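GDSL-esterase (Pseudoalteromonas sp., PDB 3HP4) is a cold-adapted esterase of the SGNH-hydrolase clan that hydrolyses ester bonds and may also act as a lysophospholipase. Local coordinates at residues A[51-55]-A[88-92]; A[54-59]-A[94-99]; A[67-73]-A[103-109]. One frame throughout, in Å; residues are numbered along the deposited sequence.

How the contacts relate
Contacts 1 and 2 lie in the helical layer on one face of the parallel sheet, and contact 3 lies within the sheet itself. Contacts 1 and 2, with centres about 8 Å apart, are successive stretches of one interface between helices 51-65 and 85-101, and they share Ala54 and Leu55. The centre of contact 3 is about 14 Å from that of contact 1 and 10 Å from that of contact 2. Along the chain the elements come as helix 51-65, strand 69-73, helix 85-101, strand 105-109, so the helix pair covers a core to which the strand pair belongs. Ser99 joins the layers, packing on Val70 and Thr106 while its carbonyl O probably accepts a hydrogen bond from Ala104 N.

Contact 1 (A[51-55]-A[88-92]); sequences SGGAL and MQTNL
Ser51, at the start of helix 51-65, meets Asn91 of helix 85-101 where two neighbouring helices of the SGNH-hydrolase fold run in nearly the same direction, their local axes 8.9 Å apart and inclined by 26°. The CA atoms of the two residues come within 5.7 Å, and a single side-chain hydrogen bond crosses the gap: Asn91 ND2 donates to Ser51 OG at 3.0 Å and 166°. The hydroxyl lies practically in the plane of the amide, so the N-H is well aimed. A chi1 of 66° in Ser51 sets OG between its own backbone N and carbonyl carbon, facing the second helix. The same oxygen is also hydrogen-bonded to Asp78 OD2; the hydroxyl accepts the amide N-H and probably donates its own hydrogen bond to that carboxylate. Asp78 closes the Gly-x-Asn-Asp sequence block of this family, whose asparagine lends its side chain to the oxyanion hole in relatives, and the serine thus links the helix pair to the segment carrying that block. Apolar atoms fill in around the bond. Leu92 CD2 packs against Ser51 CB at 3.8 Å, and Met88 CG comes to 3.8 Å from Ser51 OG before its chain leads off to Phe125 and Ser128 of helix 119-136. The amide also lies close to the Gly52 backbone, with Asn91 CG 3.9 Å from Gly52 CA. One turn further on, the Leu55 side chain crosses that of Asn91 at about a right angle, bringing CD2 to 4.0 Å from Asn91 OD1.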
loop_
_atom_site.group_PDB
_atom_site.type_symbol
_atom_site.label_atom_id
_atom_site.label_comp_id
_atom_site.label_asym_id
_atom_site.label_seq_id
_atom_site.Cartn_x
_atom_site.Cartn_y
_atom_site.Cartn_z
ATOM N N SER A 51 -3.386 -9.284 -4.843
ATOM C CA SER A 51 -2.896 -8.679 -6.064
ATOM C C SER A 51 -3.840 -8.985 -7.248
ATOM O O SER A 51 -4.122 -8.100 -8.067
ATOM C CB SER A 51 -1.464 -9.141 -6.354
ATOM O OG SER A 51 -1.371 -10.507 -6.638
ATOM N N GLY A 52 -4.358 -10.207 -7.297
ATOM C CA GLY A 52 -5.230 -10.577 -8.428
ATOM C C GLY A 52 -6.589 -9.935 -8.281
ATOM O O GLY A 52 -7.186 -9.522 -9.283
ATOM N N GLY A 53 -7.104 -9.773 -7.071
ATOM C CA GLY A 53 -8.402 -9.089 -6.915
ATOM C C GLY A 53 -8.326 -7.642 -7.309
ATOM O O GLY A 53 -9.252 -7.067 -7.953
ATOM N N ALA A 54 -7.237 -6.983 -6.952
ATOM C CA ALA A 54 -7.080 -5.592 -7.302
ATOM C C ALA A 54 -6.984 -5.444 -8.801
ATOM O O ALA A 54 -7.486 -4.464 -9.372
ATOM C CB ALA A 54 -5.849 -4.961 -6.610
ATOM N N LEU A 55 -6.296 -6.364 -9.457
ATOM C CA LEU A 55 -6.118 -6.289 -10.880
ATOM C C LEU A 55 -7.468 -6.270 -11.598
ATOM O O LEU A 55 -7.633 -5.563 -12.622
ATOM C CB LEU A 55 -5.182 -7.421 -11.312
ATOM C CG LEU A 55 -4.768 -7.425 -12.778
ATOM C CD1 LEU A 55 -3.993 -6.188 -13.223
ATOM C CD2 LEU A 55 -3.940 -8.684 -13.043
ATOM N N MET A 88 2.027 -13.587 -8.039
ATOM C CA MET A 88 1.855 -12.260 -7.423
ATOM C C MET A 88 2.663 -11.228 -8.204
ATOM O O MET A 88 2.148 -10.119 -8.446
ATOM C CB MET A 88 2.339 -12.318 -5.972
ATOM C CG MET A 88 2.132 -10.972 -5.274
ATOM S SD MET A 88 2.871 -10.884 -3.626
ATOM C CE MET A 88 4.598 -10.727 -4.022
ATOM N N GLN A 89 3.887 -11.542 -8.592
ATOM C CA GLN A 89 4.716 -10.609 -9.330
ATOM C C GLN A 89 4.095 -10.270 -10.674
ATOM O O GLN A 89 4.064 -9.097 -11.085
ATOM C CB GLN A 89 6.109 -11.226 -9.453
ATOM C CG GLN A 89 7.131 -10.296 -9.997
ATOM C CD GLN A 89 8.537 -10.789 -9.791
ATOM O OE1 GLN A 89 8.789 -11.626 -8.922
ATOM N NE2 GLN A 89 9.439 -10.285 -10.597
ATOM N N THR A 90 3.560 -11.248 -11.387
ATOM C CA THR A 90 2.854 -10.998 -12.641
ATOM C C THR A 90 1.687 -10.056 -12.405
ATOM O O THR A 90 1.460 -9.091 -13.164
ATOM C CB THR A 90 2.382 -12.348 -13.233
ATOM O OG1 THR A 90 3.568 -13.079 -13.561
ATOM C CG2 THR A 90 1.510 -12.149 -14.475
ATOM N N ASN A 91 0.898 -10.314 -11.375
ATOM C CA ASN A 91 -0.254 -9.503 -11.085
ATOM C C ASN A 91 0.130 -8.080 -10.726
ATOM O O ASN A 91 -0.475 -7.128 -11.260
ATOM C CB ASN A 91 -1.088 -10.059 -9.908
ATOM C CG ASN A 91 -1.795 -11.339 -10.205
ATOM O OD1 ASN A 91 -1.993 -11.715 -11.359
ATOM N ND2 ASN A 91 -2.108 -12.027 -9.157
ATOM N N LEU A 92 1.111 -7.891 -9.833
ATOM C CA LEU A 92 1.528 -6.557 -9.445
ATOM C C LEU A 92 2.162 -5.815 -10.606
ATOM O O LEU A 92 1.953 -4.599 -10.742
ATOM C CB LEU A 92 2.486 -6.641 -8.259
ATOM C CG LEU A 92 1.909 -7.152 -6.947
ATOM C CD1 LEU A 92 3.059 -7.353 -5.954
ATOM C CD2 LEU A 92 0.883 -6.206 -6.327
#

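Contact 2 (A[54-59]-A[94-99]); sequences ALRRLD and ALVKKS
Leu95 fills the space between the two helices, its CD2 methyl lying 3.4 Å from Leu55 CA and so pressed right onto the backbone of helix 51-65. That methyl also meets Leu58 CD2 at 3.6 Å, while the other branch, Leu95 CD1, reaches back toward the methyl of Ala54. Leu58 answers from its own helix: with CG anti to the backbone N (chi1 -179°), the side chain extends across the interface, and CD2 rests 3.4 Å from Leu95 O. Ser99 OG, in the conformer described here, borders the same methyl and donates to Leu95 O, which the backbone N of Ser99 approaches from the opposite face of the carbonyl plane. The two helices, nearly parallel at 7°, both cover one face of the central parallel sheet of this SGNH-type alpha/beta/alpha fold. Leu58 touches Leu6 and Leu95 touches Leu8, both on strand 3-9, and Leu95 also packs on Ile72 of strand 69-73. Toward the outside, Leu55 CD1 sits 3.7 Å from Ala94 CB and takes the aliphatic chain of Lys98 across it at about a right angle, with Lys98 CE at 3.5 Å. The lysine runs extended over this leucine and bends only at its last torsion, turning the ammonium group to the Asp59 carboxylate at the polar edge of the interface. There Lys98 NZ meets Asp59 OD1 at 3.0 Å on the syn side, 24° out of the carboxylate plane, in a salt bridge whose second bond, from Lys98 NZ to Asp59 OD2 at 3.1 Å, is weak.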
loop_
_atom_site.group_PDB
_atom_site.type_symbol
_atom_site.label_atom_id
_atom_site.label_comp_id
_atom_site.label_asym_id
_atom_site.label_seq_id
_atom_site.Cartn_x
_atom_site.Cartn_y
_atom_site.Cartn_z
ATOM N N ALA A 54 -7.237 -6.983 -6.952
ATOM C CA ALA A 54 -7.080 -5.592 -7.302
ATOM C C ALA A 54 -6.984 -5.444 -8.801
ATOM O O ALA A 54 -7.486 -4.464 -9.372
ATOM C CB ALA A 54 -5.849 -4.961 -6.610
ATOM N N LEU A 55 -6.296 -6.364 -9.457
ATOM C CA LEU A 55 -6.118 -6.289 -10.880
ATOM C C LEU A 55 -7.468 -6.270 -11.598
ATOM O O LEU A 55 -7.633 -5.563 -12.622
ATOM C CB LEU A 55 -5.182 -7.421 -11.312
ATOM C CG LEU A 55 -4.768 -7.425 -12.778
ATOM C CD1 LEU A 55 -3.993 -6.188 -13.223
ATOM C CD2 LEU A 55 -3.940 -8.684 -13.043
ATOM N N ARG A 56 -8.473 -6.960 -11.053
ATOM C CA ARG A 56 -9.802 -6.982 -11.628
ATOM C C ARG A 56 -10.559 -5.665 -11.451
ATOM O O ARG A 56 -11.504 -5.393 -12.179
ATOM C CB ARG A 56 -10.626 -8.121 -10.993
ATOM C CG ARG A 56 -10.177 -9.515 -11.383
ATOM C CD ARG A 56 -11.122 -10.586 -10.773
ATOM N NE ARG A 56 -10.666 -11.029 -9.449
ATOM C CZ ARG A 56 -9.788 -12.012 -9.232
ATOM N NH1 ARG A 56 -9.258 -12.691 -10.252
ATOM N NH2 ARG A 56 -9.439 -12.329 -7.987
ATOM N N ARG A 57 -10.146 -4.833 -10.503
ATOM C CA ARG A 57 -10.829 -3.574 -10.185
ATOM C C ARG A 57 -10.166 -2.347 -10.789
ATOM O O ARG A 57 -10.772 -1.267 -10.851
ATOM C CB ARG A 57 -10.843 -3.422 -8.639
ATOM C CG ARG A 57 -11.800 -4.372 -7.936
ATOM C CD ARG A 57 -11.545 -4.489 -6.443
ATOM N NE ARG A 57 -11.492 -3.167 -5.873
ATOM C CZ ARG A 57 -10.496 -2.678 -5.116
ATOM N NH1 ARG A 57 -9.423 -3.390 -4.746
ATOM N NH2 ARG A 57 -10.622 -1.428 -4.748
ATOM N N LEU A 58 -8.891 -2.461 -11.180
ATOM C CA LEU A 58 -8.146 -1.239 -11.399
ATOM C C LEU A 58 -8.578 -0.467 -12.633
ATOM O O LEU A 58 -8.583 0.774 -12.587
ATOM C CB LEU A 58 -6.628 -1.563 -11.429
ATOM C CG LEU A 58 -5.771 -0.313 -11.638
ATOM C CD1 LEU A 58 -5.887 0.721 -10.528
ATOM C CD2 LEU A 58 -4.261 -0.741 -11.758
ATOM N N ASP A 59 -8.899 -1.139 -13.724
ATOM C CA ASP A 59 -9.313 -0.377 -14.902
ATOM C C ASP A 59 -10.471 0.553 -14.582
ATOM O O ASP A 59 -10.474 1.720 -14.999
ATOM C CB ASP A 59 -9.763 -1.303 -16.045
ATOM C CG ASP A 59 -8.616 -2.067 -16.711
ATOM O OD1 ASP A 59 -7.481 -1.589 -16.775
ATOM O OD2 ASP A 59 -8.921 -3.173 -17.233
ATOM N N ALA A 94 1.359 -6.110 -13.733
ATOM C CA ALA A 94 0.238 -5.663 -14.575
ATOM C C ALA A 94 -0.465 -4.506 -13.928
ATOM O O ALA A 94 -0.915 -3.581 -14.653
ATOM C CB ALA A 94 -0.705 -6.845 -14.809
ATOM N N LEU A 95 -0.637 -4.458 -12.604
ATOM C CA LEU A 95 -1.223 -3.321 -11.924
ATOM C C LEU A 95 -0.413 -2.096 -12.193
ATOM O O LEU A 95 -0.984 -1.009 -12.482
ATOM C CB LEU A 95 -1.354 -3.498 -10.379
ATOM C CG LEU A 95 -2.359 -4.498 -9.837
ATOM C CD1 LEU A 95 -2.165 -4.815 -8.364
ATOM C CD2 LEU A 95 -3.764 -3.937 -10.111
ATOM N N VAL A 96 0.907 -2.175 -12.052
ATOM C CA VAL A 96 1.768 -1.016 -12.310
ATOM C C VAL A 96 1.654 -0.585 -13.747
ATOM O O VAL A 96 1.495 0.624 -14.027
ATOM C CB VAL A 96 3.227 -1.384 -11.966
ATOM C CG1 VAL A 96 4.127 -0.278 -12.401
ATOM C CG2 VAL A 96 3.363 -1.626 -10.435
ATOM N N LYS A 97 1.707 -1.505 -14.699
ATOM C CA LYS A 97 1.676 -1.127 -16.099
ATOM C C LYS A 97 0.346 -0.534 -16.493
ATOM O O LYS A 97 0.306 0.416 -17.282
ATOM C CB LYS A 97 2.058 -2.271 -17.026
ATOM C CG LYS A 97 3.521 -2.599 -16.837
ATOM C CD LYS A 97 4.038 -3.578 -17.843
ATOM C CE LYS A 97 5.581 -3.630 -17.824
ATOM N NZ LYS A 97 6.059 -4.478 -18.970
ATOM N N LYS A 98 -0.772 -1.007 -15.937
ATOM C CA LYS A 98 -2.076 -0.393 -16.236
ATOM C C LYS A 98 -2.110 1.043 -15.697
ATOM O O LYS A 98 -2.575 1.972 -16.384
ATOM C CB LYS A 98 -3.198 -1.180 -15.553
ATOM C CG LYS A 98 -3.646 -2.418 -16.213
ATOM C CD LYS A 98 -4.797 -3.027 -15.357
ATOM C CE LYS A 98 -5.296 -4.357 -15.915
ATOM N NZ LYS A 98 -6.037 -4.205 -17.182
ATOM N N SER A 99 -1.590 1.259 -14.502
ATOM C CA SER A 99 -1.551 2.602 -13.962
ATOM C C SER A 99 -0.693 3.544 -14.796
ATOM O O SER A 99 -1.110 4.687 -15.102
ATOM C CB SER A 99 -1.069 2.580 -12.508
ATOM O OG SER A 99 -1.858 1.747 -11.675
#

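Contact 3 (A[67-73]-A[103-109]); sequences PTHVLIE and NAMTALM
Ile72 N reaches Ala107 O at 2.9 Å in an almost straight bond (178°), one of five backbone hydrogen bonds in regular register between strands 69-73 and 105-109, from Met105 N to Thr68 O at one end to Met109 N to Ile72 O at the other. These are neighbouring strands of the central parallel sheet of the SGNH-hydrolase alpha/beta/alpha fold, linked by a beta-alpha-beta crossover through helix 85-101. On one face Ile72 fits between two neighbours, with CD1 3.9 Å from Thr106 CG2 and CG2 3.7 Å from Leu108 CD1. Val70 CG2 touches Ala104 CB at 3.8 Å. On the other face His69 and Met105 lie side by side, His69 CD2 3.5 Å from Met105 CB. Thr106 OG1, anti to its own carbonyl carbon, donates to Ala104 O at 3.0 Å from above the carbonyl plane. Replacing Thr106 by alanine would probably leave Ala104 O without this donor and open a gap beside Ile72 CD1. Asn103, with positive phi, ends helix 85-101 in a Schellman motif. That helix covers Val70, Ile72 and Thr106, helix 166-183 covers His69, Leu71 and Ala107 on the reverse face, and strand 3-9 hydrogen-bonds along the far edge of 69-73.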
loop_
_atom_site.group_PDB
_atom_site.type_symbol
_atom_site.label_atom_id
_atom_site.label_comp_id
_atom_site.label_asym_id
_atom_site.label_seq_id
_atom_site.Cartn_x
_atom_site.Cartn_y
_atom_site.Cartn_z
ATOM N N PRO A 67 -6.594 9.345 -11.687
ATOM C CA PRO A 67 -5.600 9.852 -10.762
ATOM C C PRO A 67 -4.300 10.192 -11.461
ATOM O O PRO A 67 -3.914 9.518 -12.455
ATOM C CB PRO A 67 -5.400 8.678 -9.780
ATOM C CG PRO A 67 -5.661 7.434 -10.655
ATOM C CD PRO A 67 -6.843 7.902 -11.536
ATOM N N THR A 68 -3.563 11.109 -10.880
ATOM C CA THR A 68 -2.238 11.382 -11.387
ATOM C C THR A 68 -1.160 10.467 -10.835
ATOM O O THR A 68 -0.051 10.363 -11.347
ATOM C CB THR A 68 -1.855 12.876 -11.026
ATOM O OG1 THR A 68 -1.869 13.091 -9.612
ATOM C CG2 THR A 68 -2.750 13.911 -11.733
ATOM N N HIS A 69 -1.492 9.805 -9.732
ATOM C CA HIS A 69 -0.570 8.944 -8.999
ATOM C C HIS A 69 -1.337 7.759 -8.463
ATOM O O HIS A 69 -2.514 7.880 -8.072
ATOM C CB HIS A 69 -0.008 9.677 -7.759
ATOM C CG HIS A 69 0.853 10.839 -8.118
ATOM N ND1 HIS A 69 0.360 12.055 -8.513
ATOM C CD2 HIS A 69 2.207 10.907 -8.168
ATOM C CE1 HIS A 69 1.406 12.841 -8.808
ATOM N NE2 HIS A 69 2.514 12.179 -8.586
ATOM N N VAL A 70 -0.680 6.605 -8.422
ATOM C CA VAL A 70 -1.260 5.378 -7.823
ATOM C C VAL A 70 -0.249 4.823 -6.858
ATOM O O VAL A 70 0.926 4.659 -7.235
ATOM C CB VAL A 70 -1.594 4.339 -8.918
ATOM C CG1 VAL A 70 -2.029 3.035 -8.285
ATOM C CG2 VAL A 70 -2.736 4.833 -9.856
ATOM N N LEU A 71 -0.679 4.536 -5.655
ATOM C CA LEU A 71 0.193 3.952 -4.603
ATOM C C LEU A 71 -0.365 2.607 -4.253
ATOM O O LEU A 71 -1.467 2.499 -3.700
ATOM C CB LEU A 71 0.146 4.917 -3.396
ATOM C CG LEU A 71 1.220 4.767 -2.309
ATOM C CD1 LEU A 71 1.223 5.978 -1.353
ATOM C CD2 LEU A 71 0.975 3.484 -1.533
ATOM N N ILE A 72 0.383 1.555 -4.615
ATOM C CA ILE A 72 -0.015 0.163 -4.382
ATOM C C ILE A 72 0.512 -0.325 -3.055
ATOM O O ILE A 72 1.721 -0.207 -2.784
ATOM C CB ILE A 72 0.508 -0.677 -5.544
ATOM C CG1 ILE A 72 -0.136 -0.234 -6.844
ATOM C CG2 ILE A 72 0.225 -2.175 -5.264
ATOM C CD1 ILE A 72 0.635 -0.749 -8.081
ATOM N N GLU A 73 -0.377 -0.832 -2.189
ATOM C CA GLU A 73 0.033 -1.484 -0.926
ATOM C C GLU A 73 -0.695 -2.807 -0.892
ATOM O O GLU A 73 -1.756 -2.959 -0.255
ATOM C CB GLU A 73 -0.348 -0.563 0.237
ATOM C CG GLU A 73 -0.071 -1.155 1.622
ATOM C CD GLU A 73 -1.240 -1.940 2.190
ATOM O OE1 GLU A 73 -2.379 -1.393 2.314
ATOM O OE2 GLU A 73 -1.024 -3.131 2.612
ATOM N N ASN A 103 -1.304 7.084 -17.511
ATOM C CA ASN A 103 -0.642 8.334 -17.188
ATOM C C ASN A 103 -0.476 8.636 -15.713
ATOM O O ASN A 103 -0.367 9.793 -15.341
ATOM C CB ASN A 103 -1.307 9.490 -17.964
ATOM C CG ASN A 103 -1.083 9.334 -19.433
ATOM O OD1 ASN A 103 0.062 9.272 -19.880
ATOM N ND2 ASN A 103 -2.141 9.142 -20.166
ATOM N N ALA A 104 -0.511 7.601 -14.888
ATOM C CA ALA A 104 -0.348 7.794 -13.453
ATOM C C ALA A 104 1.075 7.421 -13.044
ATOM O O ALA A 104 1.575 6.291 -13.345
ATOM C CB ALA A 104 -1.316 7.004 -12.665
ATOM N N MET A 105 1.759 8.284 -12.329
ATOM C CA MET A 105 3.016 7.951 -11.666
ATOM C C MET A 105 2.716 6.892 -10.585
ATOM O O MET A 105 1.779 7.110 -9.770
ATOM C CB MET A 105 3.470 9.227 -11.001
ATOM C CG MET A 105 4.903 9.205 -10.590
ATOM S SD MET A 105 6.086 9.060 -11.971
ATOM C CE MET A 105 6.339 10.794 -12.312
ATOM N N THR A 106 3.485 5.822 -10.540
ATOM C CA THR A 106 3.091 4.682 -9.718
ATOM C C THR A 106 4.145 4.363 -8.694
ATOM O O THR A 106 5.361 4.318 -9.022
ATOM C CB THR A 106 2.833 3.473 -10.629
ATOM O OG1 THR A 106 1.810 3.862 -11.575
ATOM C CG2 THR A 106 2.283 2.305 -9.865
ATOM N N ALA A 107 3.716 4.099 -7.463
ATOM C CA ALA A 107 4.583 3.626 -6.376
ATOM C C ALA A 107 4.081 2.310 -5.913
ATOM O O ALA A 107 2.871 2.001 -5.969
ATOM C CB ALA A 107 4.575 4.650 -5.216
ATOM N N LEU A 108 5.011 1.494 -5.422
ATOM C CA LEU A 108 4.760 0.167 -4.907
ATOM C C LEU A 108 5.376 0.059 -3.530
ATOM O O LEU A 108 6.589 0.241 -3.404
ATOM C CB LEU A 108 5.487 -0.806 -5.886
ATOM C CG LEU A 108 5.357 -2.262 -5.614
ATOM C CD1 LEU A 108 3.888 -2.779 -5.681
ATOM C CD2 LEU A 108 6.232 -3.083 -6.577
ATOM N N MET A 109 4.590 -0.266 -2.523
ATOM C CA MET A 109 5.159 -0.472 -1.183
ATOM C C MET A 109 5.759 -1.857 -1.048
ATOM O O MET A 109 5.112 -2.874 -1.387
ATOM C CB MET A 109 4.070 -0.273 -0.136
ATOM C CG MET A 109 4.647 -0.250 1.285
ATOM S SD MET A 109 3.462 0.300 2.503
ATOM C CE MET A 109 3.404 2.036 2.047
#